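Local coordinates for protein translation initiation factor eIF2B subunit gamma (Schizosaccharomyces pombe, PDB 5B04) that acts as a component of the eIF2B complex, which catalyses exchange of GDP for GTP on the gamma subunit of initiation factor eIF2, at residues Gly380-Ile385 / Met397-Val402. The protein carries 3 engineered substitutions. Numbering follows the deposited sequence.
Sequences GKNCVI and MDNIVV
I385 and V402 lie side by side in the buried interior of a left-handed beta-helix, I385 CG1 resting 3.7 Å from V402 CB. On the other face of the same parallel pairing, V384 and V401 repeat the match: V384 CB sits 3.6 Å from V401 CG1, each methyl following its counterpart because both valines share one rotamer. Branched residues suit both faces, being compact, apolar and at ease in extended backbone. V384 N donates to I400 O at 2.9 Å; V402 N also points to V384 O, in a bond modelled too short to rely on.

Just before the strands, C383 links the buried interior to the turn. Its sulfur stands anti to the carbonyl carbon (chi1 -67°), which sets SG 3.6 Å from I400 CG1. SG also accepts the I400 N-H almost in line, N to SG 3.2 Å. Without the sulfur, as in an alanine here, the I400 N-H would probably lose its mate in this contact and a gap open beside I400 CG1. The backbone N of C383 is bonded to the hydroxyl of T366, one coil earlier.

At the corner, N382 and N399 both adopt left-handed helical backbone angles, which asparagine tolerates well. Their side chains run alongside, the amide planes turned 64° apart, while the N-H of N399 is directed at K381 O, again modelled doubtfully short. G380 suits its place because a CB would run into M397 O. At the polar edge K381 NZ lies 5.0 Å from D398 OD1, too far for contact, though opposite charges may attract weakly. Asparagines and branched aliphatics thus stack on their own kind: backbone bonds and one thiol tie coil to coil, I385 and V402 pack inside, V384 and V401 outside, and amides and charges keep to the edge.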
loop_
_atom_site.group_PDB
_atom_site.type_symbol
_atom_site.label_atom_id
_atom_site.label_comp_id
_atom_site.label_asym_id
_atom_site.label_seq_id
_atom_site.Cartn_x
_atom_site.Cartn_y
_atom_site.Cartn_z
ATOM N N GLY E 380 66.163 34.448 -26.122
ATOM C CA GLY E 380 66.652 34.241 -24.771
ATOM C C GLY E 380 66.900 35.510 -23.976
ATOM O O GLY E 380 66.330 36.562 -24.263
ATOM N N LYS E 381 67.769 35.404 -22.975
ATOM C CA LYS E 381 67.983 36.484 -22.019
ATOM C C LYS E 381 69.190 37.353 -22.381
ATOM O O LYS E 381 70.184 36.858 -22.909
ATOM C CB LYS E 381 68.147 35.903 -20.613
ATOM C CG LYS E 381 67.456 36.708 -19.523
ATOM C CD LYS E 381 67.281 35.917 -18.235
ATOM C CE LYS E 381 68.393 34.902 -18.030
ATOM N NZ LYS E 381 68.055 33.940 -16.945
ATOM N N ASN E 382 69.084 38.643 -22.059
ATOM C CA ASN E 382 70.058 39.691 -22.401
ATOM C C ASN E 382 70.796 39.497 -23.733
ATOM O O ASN E 382 72.023 39.400 -23.781
ATOM C CB ASN E 382 71.064 39.881 -21.249
ATOM C CG ASN E 382 71.906 38.648 -20.970
ATOM O OD1 ASN E 382 73.081 38.599 -21.331
ATOM N ND2 ASN E 382 71.323 37.664 -20.297
ATOM N N CYS E 383 70.026 39.471 -24.816
ATOM C CA CYS E 383 70.570 39.371 -26.165
ATOM C C CYS E 383 70.641 40.743 -26.833
ATOM O O CYS E 383 70.030 41.703 -26.365
ATOM C CB CYS E 383 69.722 38.420 -27.013
ATOM S SG CYS E 383 69.781 36.698 -26.489
ATOM N N VAL E 384 71.389 40.831 -27.929
ATOM C CA VAL E 384 71.506 42.082 -28.671
ATOM C C VAL E 384 71.173 41.889 -30.145
ATOM O O VAL E 384 71.832 41.124 -30.846
ATOM C CB VAL E 384 72.918 42.687 -28.557
ATOM C CG1 VAL E 384 73.041 43.917 -29.446
ATOM C CG2 VAL E 384 73.237 43.032 -27.114
ATOM N N ILE E 385 70.144 42.585 -30.611
ATOM C CA ILE E 385 69.791 42.535 -32.022
ATOM C C ILE E 385 69.680 43.964 -32.550
ATOM O O ILE E 385 69.432 44.887 -31.790
ATOM C CB ILE E 385 68.495 41.715 -32.241
ATOM C CG1 ILE E 385 68.742 40.248 -31.879
ATOM C CG2 ILE E 385 67.990 41.804 -33.668
ATOM C CD1 ILE E 385 67.496 39.400 -31.800
ATOM N N MET E 397 68.707 31.596 -27.808
ATOM C CA MET E 397 68.988 31.296 -26.435
ATOM C C MET E 397 69.522 32.520 -25.739
ATOM O O MET E 397 69.368 33.615 -26.226
ATOM C CB MET E 397 69.988 30.176 -26.362
ATOM C CG MET E 397 69.697 29.092 -27.360
ATOM S SD MET E 397 69.729 27.524 -26.517
ATOM C CE MET E 397 70.309 26.452 -27.802
ATOM N N ASP E 398 70.067 32.338 -24.550
ATOM C CA ASP E 398 70.535 33.446 -23.749
ATOM C C ASP E 398 71.719 34.174 -24.334
ATOM O O ASP E 398 72.590 33.575 -24.938
ATOM C CB ASP E 398 70.937 32.939 -22.379
ATOM C CG ASP E 398 69.999 31.925 -21.853
ATOM O OD1 ASP E 398 68.850 32.292 -21.592
ATOM O OD2 ASP E 398 70.408 30.766 -21.701
ATOM N N ASN E 399 71.731 35.484 -24.149
ATOM C CA ASN E 399 72.920 36.296 -24.348
ATOM C C ASN E 399 73.661 36.089 -25.653
ATOM O O ASN E 399 74.848 35.809 -25.681
ATOM C CB ASN E 399 73.846 36.299 -23.133
ATOM C CG ASN E 399 74.409 34.947 -22.825
ATOM O OD1 ASN E 399 74.745 34.186 -23.718
ATOM N ND2 ASN E 399 74.532 34.646 -21.548
ATOM N N ILE E 400 72.925 36.195 -26.739
ATOM C CA ILE E 400 73.523 36.188 -28.072
ATOM C C ILE E 400 73.322 37.533 -28.776
ATOM O O ILE E 400 72.258 38.143 -28.694
ATOM C CB ILE E 400 72.966 35.041 -28.949
ATOM C CG1 ILE E 400 71.505 35.279 -29.333
ATOM C CG2 ILE E 400 73.121 33.710 -28.237
ATOM C CD1 ILE E 400 70.953 34.223 -30.259
ATOM N N VAL E 401 74.365 37.996 -29.457
ATOM C CA VAL E 401 74.338 39.301 -30.108
ATOM C C VAL E 401 74.192 39.160 -31.624
ATOM O O VAL E 401 75.151 38.838 -32.323
ATOM C CB VAL E 401 75.610 40.112 -29.786
ATOM C CG1 VAL E 401 75.624 41.427 -30.556
ATOM C CG2 VAL E 401 75.718 40.359 -28.286
ATOM N N VAL E 402 72.984 39.407 -32.122
ATOM C CA VAL E 402 72.679 39.271 -33.544
ATOM C C VAL E 402 72.484 40.611 -34.239
ATOM O O VAL E 402 71.503 41.282 -33.975
ATOM C CB VAL E 402 71.383 38.461 -33.761
ATOM C CG1 VAL E 402 71.106 38.291 -35.244
ATOM C CG2 VAL E 402 71.459 37.116 -33.060
#